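Local coordinates for protein CofB (Escherichia coli, PDB 5AX6) that is a homotrimeric minor pilin of the type IVb pilus CFA/III and probably takes part in assembling that pilus in enterotoxigenic strains, at residues A[179-184]-A[193-198]; A[139-144]-A[222-227]; A[75-80]-A[121-126]. All coordinates share one frame; numbering follows the deposited sequence.

All three contacts lie in one antiparallel sheet of the CofB pilin domain, and no catalytic or ligand site is involved. Contact 3 joins the short outer strand 75-76 to strand 121-130, contact 2 joins strands 139-148 and 220-227 in the middle, and contact 1 is the hairpin on the other side. Centres of contacts 1 and 2 are about 12 Å apart, and the Tyr181 O to Arg224 N distance of 2.8 Å fits a backbone hydrogen bond between them. Contacts 2 and 3, about 13 Å apart between centres, share apolar packing of Phe144 on Ile126. Contacts 1 and 3, about 17 Å apart between centres, meet where Trp193 NE1 hydrogen-bonds to Asp124 OD2 (2.8 Å).

Contact 1: residues A[179-184]-A[193-198]; sequences DIYVVE and WRLTTI
Glu184 and Arg194 form a salt bridge close to the connecting loop of a beta hairpin, strands 179-185 and 194-198, in the antiparallel sheet of the pilin domain. Arg194 NH2 donates to Glu184 OE2 over 2.9 Å, arriving on the anti lone pair. The oxygen lies 32° out of the guanidinium plane, and Glu184 CG sits over one face of the guanidinium group, the two flat ends being turned 59° apart. The other carboxylate oxygen is gripped separately: Thr196 OG1 donates to Glu184 OE1 at 2.8 Å, also on the anti side, and a water donates to OE1 while accepting from Thr197 N. Paired in register, Glu184 and Arg194 share a sheet face; chi1 of 63° puts Glu184 CG between backbone N and carbonyl carbon, and the extended chain brings the carboxylate to both partners.

The backbone sets this up. Glu184 and Arg194 are a hydrogen-bonded antiparallel pair with N-H...O bonds in both directions, and Thr196 N reaches Val182 O at 3.0 Å. At the next pair, Val183 and Leu195, the side chains diverge, yet Leu195 CD2 returns to within 3.8 Å of Tyr181 CD1 and 4.0 Å of Val183 CG1. Val183 CG2 touches Trp193 CE3 at 3.5 Å, the two side chains crossing at about a right angle.

Farther out, Arg194 NH2 has a second acceptor in Asn186 OD1. The strand is tied to the trimer by Tyr181 OH, which bonds to Asn64 OD1 and to OE1 of Gln48 of the second subunit.

Contact 2: residues A[139-144]-A[222-227]; sequences IERVDF and GLRLSI
Ser226 and Asp143 face each other as a non-hydrogen-bonded pair in the antiparallel sheet of the pilin domain, where strands 139-148 and 220-227 run side by side although far apart in sequence.

The polar interactions centre on the Asp143 carboxylate. Ser226 OG donates to Asp143 OD1 at 2.6 Å from 49° above the carboxylate plane, whereas Arg141 NE reaches the same oxygen from the opposite face. Arg141 grips side-on, its NH2 bonding to Asp143 OD2 at 2.8 Å with both acceptors close to the guanidinium plane; the bend at chi3 (76°) folds it back onto its own strand. Arg224 completes the salt-bridge network more loosely: Asp143 OD2 lies 3.7 Å from Arg224 NH1 and well off the guanidinium plane, and a water accepts from Arg224 NH1 and lies within hydrogen-bonding distance of Asp143 OD2. The carboxylate probably offsets the two nearby positive charges. Arg141 NH2 and Arg224 NH2 are also tied to the loop carbonyls of Asn60 and Leu63, respectively.

The backbone bonds come in reciprocal pairs, Val142 with Ile227 and Phe144 with Leu225.

Apolar side chains occupy the face away from the network, directed at helix 4-25, with Phe144 and Leu225 on Ile18 and Ile227 on Val22. Here Leu225 O lies in plane at the edge of the Phe144 ring, and Phe144 CE2 meets Ile227 CG1 at 3.9 Å, also near the ring plane.

Contact 3: residues A[75-80]-A[121-126]; sequences INWGAG and LKIDRI
Trp77 packs under Ile126 and alongside Ile123, both on the same side of its ring plane, just where the short strand 75-76 leaves its neighbour, strand 121-130, at the edge of the pilin-domain sheet. Its CB lies 3.9 Å from Arg125 N, above the backbone of a classic beta bulge in which Asp124 and Arg125 both face Ile145. From there CG extends opposite the backbone N (chi1 -168°), which sends the indole across strand 121-130. CD1 comes up to Ile123, 3.4 Å from its carbonyl O, which sits in plane at the ring edge, and 3.6 Å from its CG2. On the benzo side, CD2, CE3 and then CZ3 lie beneath Ile126 CD1. This methyl forms a CH-pi contact, 4.0 Å from the centroid of the six-membered ring and 26° off its normal. Replacing the tryptophan with an alanine would probably leave Ile126 CD1 without its aromatic surface and open a gap beside Ile123.

Backbone bonds hold the base of the indole. Ile75 and Ile126 exchange N-H...O bonds, after which Trp77 N turns to Asp124 O, a bond of 3.2 Å approached from above the carbonyl plane. A water donates to Ile123 O and, weakly, to Trp77 O. Gly78 follows with a positive phi (91°), where a CB would clash with the preceding carbonyl oxygen, and the chain departs from the sheet.

The indole and Ile123 face helix 4-25, meeting Ile21 and Leu14 respectively, while Ile126 rests on Phe144 of strand 139-148, so that the outermost strand and the loop after it lie against the helix at the edge of the sheet.

Contact 1: residues A[179-184]-A[193-198]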
ATOM      1  N   ASP A 179      26.460  23.421 -16.852  1.00 24.01           N
ATOM      2  CA  ASP A 179      27.595  24.293 -16.602  1.00 24.12           C
ATOM      3  C   ASP A 179      27.137  25.739 -16.542  1.00 30.54           C
ATOM      4  O   ASP A 179      25.958  26.062 -16.793  1.00 24.29           O
ATOM      5  CB  ASP A 179      28.693  24.131 -17.668  1.00 27.88           C
ATOM      6  CG  ASP A 179      30.109  24.210 -17.069  1.00 37.97           C
ATOM      7  OD1 ASP A 179      30.352  25.049 -16.165  1.00 34.89           O
ATOM      8  OD2 ASP A 179      30.978  23.414 -17.483  1.00 39.80           O
ATOM      9  N   ILE A 180      28.088  26.597 -16.203  1.00 23.20           N
ATOM     10  CA  ILE A 180      27.855  28.020 -16.057  1.00 22.32           C
ATOM     11  C   ILE A 180      28.994  28.741 -16.747  1.00 24.69           C
ATOM     12  O   ILE A 180      30.148  28.517 -16.410  1.00 24.31           O
ATOM     13  CB  ILE A 180      27.802  28.433 -14.580  1.00 24.23           C
ATOM     14  CG1 ILE A 180      26.635  27.729 -13.879  1.00 34.65           C
ATOM     15  CG2 ILE A 180      27.714  29.944 -14.459  1.00 22.48           C
ATOM     16  CD1 ILE A 180      26.640  27.895 -12.373  1.00 39.06           C
ATOM     17  N   TYR A 181      28.669  29.588 -17.717  1.00 22.89           N
ATOM     18  CA  TYR A 181      29.684  30.328 -18.454  1.00 22.51           C
ATOM     19  C   TYR A 181      29.529  31.811 -18.211  1.00 24.59           C
ATOM     20  O   TYR A 181      28.420  32.308 -18.002  1.00 23.00           O
ATOM     21  CB  TYR A 181      29.593  30.047 -19.960  1.00 18.98           C
ATOM     22  CG  TYR A 181      30.251  28.774 -20.410  1.00 23.75           C
ATOM     23  CD1 TYR A 181      31.414  28.806 -21.167  1.00 25.28           C
ATOM     24  CD2 TYR A 181      29.722  27.537 -20.074  1.00 22.49           C
ATOM     25  CE1 TYR A 181      32.023  27.635 -21.590  1.00 26.17           C
ATOM     26  CE2 TYR A 181      30.316  26.363 -20.489  1.00 24.22           C
ATOM     27  CZ  TYR A 181      31.468  26.418 -21.250  1.00 31.93           C
ATOM     28  OH  TYR A 181      32.063  25.249 -21.661  1.00 27.82           O
ATOM     29  N   VAL A 182      30.648  32.525 -18.256  1.00 21.72           N
ATOM     30  CA  VAL A 182      30.612  33.979 -18.252  1.00 23.71           C
ATOM     31  C   VAL A 182      30.392  34.462 -19.683  1.00 24.48           C
ATOM     32  O   VAL A 182      31.064  33.997 -20.615  1.00 27.71           O
ATOM     33  CB  VAL A 182      31.915  34.575 -17.683  1.00 24.39           C
ATOM     34  CG1 VAL A 182      31.913  36.086 -17.818  1.00 27.36           C
ATOM     35  CG2 VAL A 182      32.092  34.161 -16.234  1.00 32.28           C
ATOM     36  N   VAL A 183      29.445  35.376 -19.869  1.00 21.10           N
ATOM     37  CA  VAL A 183      29.223  35.942 -21.188  1.00 22.21           C
ATOM     38  C   VAL A 183      29.330  37.458 -21.134  1.00 21.44           C
ATOM     39  O   VAL A 183      29.276  38.051 -20.062  1.00 23.38           O
ATOM     40  CB  VAL A 183      27.858  35.505 -21.772  1.00 25.91           C
ATOM     41  CG1 VAL A 183      27.859  33.986 -21.996  1.00 19.83           C
ATOM     42  CG2 VAL A 183      26.698  35.920 -20.858  1.00 21.77           C
ATOM     43  N   GLU A 184      29.507  38.073 -22.294  1.00 23.19           N
ATOM     44  CA  GLU A 184      29.705  39.505 -22.358  1.00 26.55           C
ATOM     45  C   GLU A 184      29.094  40.077 -23.621  1.00 28.52           C
ATOM     46  O   GLU A 184      28.904  39.376 -24.622  1.00 23.80           O
ATOM     47  CB  GLU A 184      31.204  39.845 -22.301  1.00 23.65           C
ATOM     48  CG  GLU A 184      31.987  39.286 -23.479  1.00 24.98           C
ATOM     49  CD  GLU A 184      33.485  39.557 -23.401  1.00 32.77           C
ATOM     50  OE1 GLU A 184      34.173  38.956 -22.544  1.00 29.85           O
ATOM     51  OE2 GLU A 184      33.977  40.371 -24.213  1.00 28.10           O
ATOM     52  N   TRP A 193      25.386  39.128 -27.107  1.00 24.04           N
ATOM     53  CA  TRP A 193      26.045  38.217 -26.167  1.00 22.04           C
ATOM     54  C   TRP A 193      27.038  37.275 -26.839  1.00 24.04           C
ATOM     55  O   TRP A 193      26.762  36.738 -27.905  1.00 26.14           O
ATOM     56  CB  TRP A 193      25.000  37.371 -25.430  1.00 23.88           C
ATOM     57  CG  TRP A 193      24.156  38.129 -24.465  1.00 24.99           C
ATOM     58  CD1 TRP A 193      22.807  38.369 -24.557  1.00 18.32           C
ATOM     59  CD2 TRP A 193      24.592  38.739 -23.245  1.00 26.05           C
ATOM     60  NE1 TRP A 193      22.383  39.088 -23.461  1.00 20.36           N
ATOM     61  CE2 TRP A 193      23.460  39.328 -22.642  1.00 27.32           C
ATOM     62  CE3 TRP A 193      25.831  38.844 -22.603  1.00 25.21           C
ATOM     63  CZ2 TRP A 193      23.533  40.021 -21.435  1.00 28.38           C
ATOM     64  CZ3 TRP A 193      25.901  39.523 -21.400  1.00 24.82           C
ATOM     65  CH2 TRP A 193      24.758  40.105 -20.827  1.00 27.44           C
ATOM     66  N   ARG A 194      28.180  37.055 -26.194  1.00 24.53           N
ATOM     67  CA  ARG A 194      29.147  36.065 -26.656  1.00 22.50           C
ATOM     68  C   ARG A 194      29.892  35.499 -25.456  1.00 17.85           C
ATOM     69  O   ARG A 194      29.925  36.117 -24.393  1.00 23.71           O
ATOM     70  CB  ARG A 194      30.142  36.681 -27.646  1.00 22.46           C
ATOM     71  CG  ARG A 194      31.009  37.752 -26.992  1.00 24.25           C
ATOM     72  CD  ARG A 194      32.181  38.214 -27.867  1.00 30.86           C
ATOM     73  NE  ARG A 194      32.846  39.343 -27.222  1.00 32.41           N
ATOM     74  CZ  ARG A 194      32.441  40.606 -27.338  1.00 34.22           C
ATOM     75  NH1 ARG A 194      31.397  40.907 -28.107  1.00 29.73           N
ATOM     76  NH2 ARG A 194      33.087  41.568 -26.691  1.00 40.78           N
ATOM     77  N   LEU A 195      30.483  34.322 -25.617  1.00 22.20           N
ATOM     78  CA  LEU A 195      31.271  33.737 -24.539  1.00 19.73           C
ATOM     79  C   LEU A 195      32.471  34.623 -24.211  1.00 25.67           C
ATOM     80  O   LEU A 195      33.193  35.067 -25.099  1.00 21.98           O
ATOM     81  CB  LEU A 195      31.738  32.330 -24.913  1.00 22.80           C
ATOM     82  CG  LEU A 195      30.628  31.305 -25.133  1.00 27.98           C
ATOM     83  CD1 LEU A 195      31.212  30.007 -25.663  1.00 25.53           C
ATOM     84  CD2 LEU A 195      29.890  31.061 -23.820  1.00 21.91           C
ATOM     85  N   THR A 196      32.659  34.904 -22.934  1.00 24.52           N
ATOM     86  CA  THR A 196      33.882  35.550 -22.488  1.00 30.20           C
ATOM     87  C   THR A 196      35.021  34.553 -22.669  1.00 29.41           C
ATOM     88  O   THR A 196      34.841  33.363 -22.411  1.00 23.63           O
ATOM     89  CB  THR A 196      33.768  36.000 -21.024  1.00 27.20           C
ATOM     90  OG1 THR A 196      32.797  37.052 -20.932  1.00 26.43           O
ATOM     91  CG2 THR A 196      35.119  36.498 -20.495  1.00 29.12           C
ATOM     92  N   THR A 197      36.178  35.014 -23.146  1.00 25.98           N
ATOM     93  CA  THR A 197      37.307  34.105 -23.354  1.00 28.05           C
ATOM     94  C   THR A 197      38.584  34.594 -22.674  1.00 32.74           C
ATOM     95  O   THR A 197      38.787  35.794 -22.490  1.00 30.17           O
ATOM     96  CB  THR A 197      37.642  33.903 -24.856  1.00 32.07           C
ATOM     97  OG1 THR A 197      37.909  35.176 -25.456  1.00 33.88           O
ATOM     98  CG2 THR A 197      36.498  33.198 -25.607  1.00 27.23           C
ATOM     99  N   ILE A 198      39.424  33.631 -22.311  1.00 31.58           N
ATOM    100  CA  ILE A 198      40.756  33.870 -21.773  1.00 36.53           C
ATOM    101  C   ILE A 198      41.742  33.162 -22.696  1.00 32.01           C
ATOM    102  O   ILE A 198      41.786  31.930 -22.729  1.00 36.73           O
ATOM    103  CB  ILE A 198      40.913  33.331 -20.337  1.00 43.00           C
ATOM    104  CG1 ILE A 198      39.889  33.969 -19.394  1.00 32.05           C
ATOM    105  CG2 ILE A 198      42.333  33.548 -19.835  1.00 48.60           C
ATOM    106  CD1 ILE A 198      39.982  35.466 -19.316  1.00 38.34           C
TER
HETATM  107  O   HOH W   1      36.348  37.814 -23.723  1.00 29.48           O

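Contact 2: residues A[139-144]-A[222-227]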
ATOM      1  N   ILE A 139      15.058  19.146 -28.237  1.00 17.28           N
ATOM      2  CA  ILE A 139      15.930  20.111 -27.592  1.00 17.81           C
ATOM      3  C   ILE A 139      16.819  19.393 -26.583  1.00 16.38           C
ATOM      4  O   ILE A 139      16.316  18.754 -25.649  1.00 21.26           O
ATOM      5  CB  ILE A 139      15.104  21.211 -26.887  1.00 14.45           C
ATOM      6  CG1 ILE A 139      14.331  22.047 -27.924  1.00 20.10           C
ATOM      7  CG2 ILE A 139      16.002  22.084 -26.018  1.00 17.12           C
ATOM      8  CD1 ILE A 139      13.172  22.881 -27.317  1.00 18.72           C
ATOM      9  N   GLU A 140      18.131  19.480 -26.761  1.00 18.00           N
ATOM     10  CA  GLU A 140      19.024  18.708 -25.903  1.00 21.97           C
ATOM     11  C   GLU A 140      19.642  19.539 -24.804  1.00 20.45           C
ATOM     12  O   GLU A 140      20.271  19.010 -23.879  1.00 16.72           O
ATOM     13  CB  GLU A 140      20.129  18.040 -26.734  1.00 26.27           C
ATOM     14  CG  GLU A 140      21.143  18.983 -27.342  1.00 27.40           C
ATOM     15  CD  GLU A 140      22.205  18.230 -28.142  1.00 41.10           C
ATOM     16  OE1 GLU A 140      21.828  17.407 -29.005  1.00 41.53           O
ATOM     17  OE2 GLU A 140      23.410  18.446 -27.892  1.00 41.61           O
ATOM     18  N   ARG A 141      19.476  20.850 -24.894  1.00 17.50           N
ATOM     19  CA  ARG A 141      19.982  21.721 -23.844  1.00 20.68           C
ATOM     20  C   ARG A 141      19.197  23.020 -23.847  1.00 20.80           C
ATOM     21  O   ARG A 141      18.827  23.503 -24.916  1.00 19.34           O
ATOM     22  CB  ARG A 141      21.480  22.013 -24.041  1.00 18.74           C
ATOM     23  CG  ARG A 141      22.160  22.544 -22.779  1.00 20.94           C
ATOM     24  CD  ARG A 141      23.645  22.779 -22.999  1.00 22.67           C
ATOM     25  NE  ARG A 141      23.918  23.986 -23.779  1.00 19.34           N
ATOM     26  CZ  ARG A 141      24.575  24.002 -24.937  1.00 25.77           C
ATOM     27  NH1 ARG A 141      25.012  22.872 -25.480  1.00 20.71           N
ATOM     28  NH2 ARG A 141      24.787  25.153 -25.557  1.00 20.19           N
ATOM     29  N   VAL A 142      18.946  23.577 -22.663  1.00 18.26           N
ATOM     30  CA  VAL A 142      18.318  24.893 -22.574  1.00 16.67           C
ATOM     31  C   VAL A 142      19.269  25.848 -21.878  1.00 19.19           C
ATOM     32  O   VAL A 142      19.647  25.630 -20.730  1.00 17.45           O
ATOM     33  CB  VAL A 142      16.967  24.856 -21.807  1.00 23.32           C
ATOM     34  CG1 VAL A 142      16.301  26.234 -21.842  1.00 19.66           C
ATOM     35  CG2 VAL A 142      16.036  23.803 -22.400  1.00 18.83           C
ATOM     36  N   ASP A 143      19.660  26.904 -22.585  1.00 18.91           N
ATOM     37  CA  ASP A 143      20.557  27.908 -22.027  1.00 16.09           C
ATOM     38  C   ASP A 143      19.786  29.162 -21.637  1.00 18.82           C
ATOM     39  O   ASP A 143      18.972  29.645 -22.412  1.00 19.44           O
ATOM     40  CB  ASP A 143      21.648  28.291 -23.038  1.00 16.20           C
ATOM     41  CG  ASP A 143      22.655  27.175 -23.283  1.00 22.25           C
ATOM     42  OD1 ASP A 143      22.774  26.259 -22.432  1.00 21.00           O
ATOM     43  OD2 ASP A 143      23.347  27.237 -24.326  1.00 21.84           O
ATOM     44  N   PHE A 144      20.081  29.691 -20.454  1.00 16.42           N
ATOM     45  CA  PHE A 144      19.496  30.935 -19.970  1.00 16.98           C
ATOM     46  C   PHE A 144      20.604  31.965 -19.796  1.00 17.52           C
ATOM     47  O   PHE A 144      21.545  31.736 -19.037  1.00 21.64           O
ATOM     48  CB  PHE A 144      18.771  30.718 -18.635  1.00 15.88           C
ATOM     49  CG  PHE A 144      17.613  29.770 -18.721  1.00 21.16           C
ATOM     50  CD1 PHE A 144      16.320  30.245 -18.928  1.00 20.89           C
ATOM     51  CD2 PHE A 144      17.814  28.403 -18.593  1.00 21.77           C
ATOM     52  CE1 PHE A 144      15.241  29.367 -19.019  1.00 19.18           C
ATOM     53  CE2 PHE A 144      16.752  27.523 -18.665  1.00 19.17           C
ATOM     54  CZ  PHE A 144      15.457  28.003 -18.879  1.00 16.91           C
ATOM     55  N   GLY A 222      27.401  38.846 -18.034  1.00 29.06           N
ATOM     56  CA  GLY A 222      26.253  38.059 -17.636  1.00 25.36           C
ATOM     57  C   GLY A 222      26.699  36.637 -17.393  1.00 26.59           C
ATOM     58  O   GLY A 222      27.883  36.323 -17.517  1.00 23.43           O
ATOM     59  N   LEU A 223      25.753  35.779 -17.026  1.00 24.15           N
ATOM     60  CA  LEU A 223      26.024  34.362 -16.847  1.00 24.29           C
ATOM     61  C   LEU A 223      25.103  33.567 -17.743  1.00 24.85           C
ATOM     62  O   LEU A 223      23.912  33.871 -17.845  1.00 25.78           O
ATOM     63  CB  LEU A 223      25.815  33.925 -15.395  1.00 26.09           C
ATOM     64  CG  LEU A 223      26.738  34.497 -14.319  1.00 27.07           C
ATOM     65  CD1 LEU A 223      26.177  34.133 -12.946  1.00 32.65           C
ATOM     66  CD2 LEU A 223      28.151  33.964 -14.490  1.00 32.09           C
ATOM     67  N   ARG A 224      25.646  32.548 -18.391  1.00 21.27           N
ATOM     68  CA  ARG A 224      24.806  31.612 -19.115  1.00 20.08           C
ATOM     69  C   ARG A 224      24.653  30.350 -18.278  1.00 23.29           C
ATOM     70  O   ARG A 224      25.640  29.680 -17.966  1.00 18.83           O
ATOM     71  CB  ARG A 224      25.404  31.287 -20.486  1.00 19.41           C
ATOM     72  CG  ARG A 224      24.500  30.403 -21.336  1.00 22.21           C
ATOM     73  CD  ARG A 224      25.175  29.986 -22.623  1.00 23.53           C
ATOM     74  NE  ARG A 224      26.314  29.102 -22.395  1.00 22.33           N
ATOM     75  CZ  ARG A 224      27.028  28.558 -23.377  1.00 21.78           C
ATOM     76  NH1 ARG A 224      26.709  28.818 -24.638  1.00 16.67           N
ATOM     77  NH2 ARG A 224      28.057  27.771 -23.100  1.00 21.85           N
ATOM     78  N   LEU A 225      23.418  30.041 -17.887  1.00 20.12           N
ATOM     79  CA  LEU A 225      23.146  28.828 -17.134  1.00 20.64           C
ATOM     80  C   LEU A 225      22.583  27.781 -18.077  1.00 23.25           C
ATOM     81  O   LEU A 225      21.576  28.037 -18.744  1.00 19.76           O
ATOM     82  CB  LEU A 225      22.148  29.086 -15.997  1.00 21.80           C
ATOM     83  CG  LEU A 225      22.420  30.226 -15.020  1.00 26.89           C
ATOM     84  CD1 LEU A 225      21.251  30.357 -14.040  1.00 26.13           C
ATOM     85  CD2 LEU A 225      23.708  29.958 -14.267  1.00 29.80           C
ATOM     86  N   SER A 226      23.225  26.613 -18.139  1.00 21.95           N
ATOM     87  CA  SER A 226      22.790  25.542 -19.038  1.00 17.90           C
ATOM     88  C   SER A 226      22.086  24.438 -18.266  1.00 17.86           C
ATOM     89  O   SER A 226      22.620  23.947 -17.275  1.00 20.11           O
ATOM     90  CB  SER A 226      23.977  24.936 -19.796  1.00 21.69           C
ATOM     91  OG  SER A 226      24.625  25.910 -20.593  1.00 23.40           O
ATOM     92  N   ILE A 227      20.904  24.052 -18.734  1.00 18.39           N
ATOM     93  CA  ILE A 227      20.152  22.953 -18.122  1.00 19.78           C
ATOM     94  C   ILE A 227      19.938  21.830 -19.123  1.00 20.88           C
ATOM     95  O   ILE A 227      19.552  22.077 -20.268  1.00 18.49           O
ATOM     96  CB  ILE A 227      18.770  23.398 -17.615  1.00 19.71           C
ATOM     97  CG1 ILE A 227      18.857  24.724 -16.856  1.00 25.66           C
ATOM     98  CG2 ILE A 227      18.122  22.266 -16.802  1.00 21.49           C
ATOM     99  CD1 ILE A 227      19.419  24.612 -15.453  1.00 26.66           C
TER
HETATM  100  O   HOH W   2      23.895  29.412 -25.834  1.00 21.58           O

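Contact 3: residues A[75-80]-A[121-126]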
ATOM      1  N   ILE A  75      15.708  33.063 -28.272  1.00 18.57           N
ATOM      2  CA  ILE A  75      14.420  33.608 -27.867  1.00 17.81           C
ATOM      3  C   ILE A  75      14.649  34.795 -26.940  1.00 18.70           C
ATOM      4  O   ILE A  75      15.213  34.650 -25.856  1.00 18.70           O
ATOM      5  CB  ILE A  75      13.569  32.531 -27.170  1.00 17.29           C
ATOM      6  CG1 ILE A  75      13.213  31.438 -28.182  1.00 19.30           C
ATOM      7  CG2 ILE A  75      12.289  33.135 -26.569  1.00 20.60           C
ATOM      8  CD1 ILE A  75      12.464  30.255 -27.545  1.00 20.13           C
ATOM      9  N   ASN A  76      14.236  35.978 -27.367  1.00 21.93           N
ATOM     10  CA  ASN A  76      14.414  37.151 -26.524  1.00 23.41           C
ATOM     11  C   ASN A  76      13.437  37.061 -25.359  1.00 23.01           C
ATOM     12  O   ASN A  76      12.311  36.593 -25.527  1.00 24.94           O
ATOM     13  CB  ASN A  76      14.207  38.436 -27.331  1.00 30.13           C
ATOM     14  CG  ASN A  76      14.879  39.632 -26.701  1.00 30.19           C
ATOM     15  OD1 ASN A  76      15.429  39.548 -25.598  1.00 28.42           O
ATOM     16  ND2 ASN A  76      14.837  40.761 -27.393  1.00 34.95           N
ATOM     17  N   TRP A  77      13.865  37.476 -24.172  1.00 20.97           N
ATOM     18  CA  TRP A  77      13.033  37.314 -22.979  1.00 21.75           C
ATOM     19  C   TRP A  77      12.962  38.610 -22.172  1.00 25.10           C
ATOM     20  O   TRP A  77      13.854  39.449 -22.268  1.00 26.11           O
ATOM     21  CB  TRP A  77      13.587  36.185 -22.102  1.00 18.89           C
ATOM     22  CG  TRP A  77      12.664  35.727 -20.978  1.00 20.90           C
ATOM     23  CD1 TRP A  77      12.747  36.066 -19.661  1.00 21.42           C
ATOM     24  CD2 TRP A  77      11.567  34.809 -21.088  1.00 20.33           C
ATOM     25  NE1 TRP A  77      11.756  35.435 -18.943  1.00 20.66           N
ATOM     26  CE2 TRP A  77      11.016  34.656 -19.800  1.00 20.78           C
ATOM     27  CE3 TRP A  77      10.977  34.119 -22.159  1.00 23.06           C
ATOM     28  CZ2 TRP A  77       9.911  33.838 -19.545  1.00 21.66           C
ATOM     29  CZ3 TRP A  77       9.882  33.302 -21.903  1.00 21.59           C
ATOM     30  CH2 TRP A  77       9.362  33.172 -20.609  1.00 22.95           C
ATOM     31  N   GLY A  78      11.901  38.762 -21.379  1.00 25.69           N
ATOM     32  CA  GLY A  78      11.792  39.872 -20.444  1.00 27.94           C
ATOM     33  C   GLY A  78      11.093  41.105 -20.999  1.00 34.74           C
ATOM     34  O   GLY A  78      10.332  41.023 -21.970  1.00 30.94           O
ATOM     35  N   ALA A  79      11.368  42.254 -20.378  1.00 40.02           N
ATOM     36  CA  ALA A  79      10.741  43.526 -20.743  1.00 36.29           C
ATOM     37  C   ALA A  79      10.919  43.854 -22.223  1.00 34.23           C
ATOM     38  O   ALA A  79      12.003  43.687 -22.785  1.00 42.08           O
ATOM     39  CB  ALA A  79      11.306  44.653 -19.887  1.00 40.22           C
ATOM     40  N   GLY A  80       9.840  44.313 -22.852  1.00 34.08           N
ATOM     41  CA  GLY A  80       9.882  44.707 -24.246  1.00 31.48           C
ATOM     42  C   GLY A  80       9.568  43.586 -25.214  1.00 32.35           C
ATOM     43  O   GLY A  80       9.410  43.824 -26.412  1.00 34.99           O
ATOM     44  N   LEU A 121      19.746  40.968 -11.410  1.00 34.31           N
ATOM     45  CA  LEU A 121      19.954  39.812 -12.269  1.00 32.47           C
ATOM     46  C   LEU A 121      18.617  39.389 -12.866  1.00 29.21           C
ATOM     47  O   LEU A 121      17.651  39.174 -12.132  1.00 27.34           O
ATOM     48  CB  LEU A 121      20.588  38.668 -11.474  1.00 33.34           C
ATOM     49  CG  LEU A 121      21.304  37.535 -12.212  1.00 38.72           C
ATOM     50  CD1 LEU A 121      22.459  38.050 -13.059  1.00 37.18           C
ATOM     51  CD2 LEU A 121      21.793  36.493 -11.218  1.00 36.29           C
ATOM     52  N   LYS A 122      18.569  39.284 -14.193  1.00 23.58           N
ATOM     53  CA  LYS A 122      17.340  38.965 -14.925  1.00 24.09           C
ATOM     54  C   LYS A 122      17.625  38.014 -16.075  1.00 26.39           C
ATOM     55  O   LYS A 122      18.712  38.039 -16.641  1.00 21.26           O
ATOM     56  CB  LYS A 122      16.702  40.230 -15.504  1.00 25.40           C
ATOM     57  CG  LYS A 122      16.312  41.280 -14.489  1.00 35.90           C
ATOM     58  CD  LYS A 122      15.784  42.515 -15.191  1.00 34.25           C
ATOM     59  CE  LYS A 122      15.224  43.513 -14.179  1.00 42.50           C
ATOM     60  NZ  LYS A 122      15.122  44.886 -14.764  1.00 48.09           N
ATOM     61  N   ILE A 123      16.637  37.220 -16.464  1.00 22.91           N
ATOM     62  CA  ILE A 123      16.784  36.430 -17.690  1.00 19.51           C
ATOM     63  C   ILE A 123      16.605  37.315 -18.913  1.00 21.03           C
ATOM     64  O   ILE A 123      15.560  37.935 -19.093  1.00 20.91           O
ATOM     65  CB  ILE A 123      15.780  35.270 -17.750  1.00 19.13           C
ATOM     66  CG1 ILE A 123      15.980  34.347 -16.549  1.00 20.53           C
ATOM     67  CG2 ILE A 123      15.944  34.495 -19.071  1.00 19.77           C
ATOM     68  CD1 ILE A 123      14.840  33.363 -16.317  1.00 24.63           C
ATOM     69  N   ASP A 124      17.631  37.371 -19.760  1.00 21.30           N
ATOM     70  CA  ASP A 124      17.619  38.264 -20.911  1.00 22.12           C
ATOM     71  C   ASP A 124      17.267  37.530 -22.207  1.00 19.88           C
ATOM     72  O   ASP A 124      16.795  38.120 -23.176  1.00 22.33           O
ATOM     73  CB  ASP A 124      18.987  38.942 -21.056  1.00 24.23           C
ATOM     74  CG  ASP A 124      18.949  40.122 -22.003  1.00 32.15           C
ATOM     75  OD1 ASP A 124      18.032  40.967 -21.867  1.00 33.26           O
ATOM     76  OD2 ASP A 124      19.827  40.206 -22.887  1.00 30.10           O
ATOM     77  N   ARG A 125      17.495  36.226 -22.210  1.00 18.48           N
ATOM     78  CA  ARG A 125      17.445  35.473 -23.443  1.00 18.85           C
ATOM     79  C   ARG A 125      17.512  33.990 -23.130  1.00 16.24           C
ATOM     80  O   ARG A 125      18.129  33.582 -22.140  1.00 19.71           O
ATOM     81  CB  ARG A 125      18.606  35.904 -24.346  1.00 21.46           C
ATOM     82  CG  ARG A 125      19.001  34.922 -25.405  1.00 20.36           C
ATOM     83  CD  ARG A 125      20.167  35.481 -26.207  1.00 20.05           C
ATOM     84  NE  ARG A 125      20.871  34.422 -26.920  1.00 18.87           N
ATOM     85  CZ  ARG A 125      21.878  34.636 -27.752  1.00 24.10           C
ATOM     86  NH1 ARG A 125      22.287  35.879 -27.986  1.00 19.25           N
ATOM     87  NH2 ARG A 125      22.460  33.610 -28.357  1.00 20.80           N
ATOM     88  N   ILE A 126      16.843  33.202 -23.964  1.00 19.07           N
ATOM     89  CA  ILE A 126      16.798  31.753 -23.819  1.00 18.68           C
ATOM     90  C   ILE A 126      17.174  31.113 -25.136  1.00 19.42           C
ATOM     91  O   ILE A 126      16.697  31.535 -26.196  1.00 21.50           O
ATOM     92  CB  ILE A 126      15.404  31.270 -23.381  1.00 15.45           C
ATOM     93  CG1 ILE A 126      15.044  31.879 -22.023  1.00 19.40           C
ATOM     94  CG2 ILE A 126      15.348  29.741 -23.326  1.00 16.79           C
ATOM     95  CD1 ILE A 126      13.568  31.695 -21.640  1.00 22.38           C
TER
HETATM   96  O   HOH W   3      15.188  40.814 -19.554  1.00 42.36           O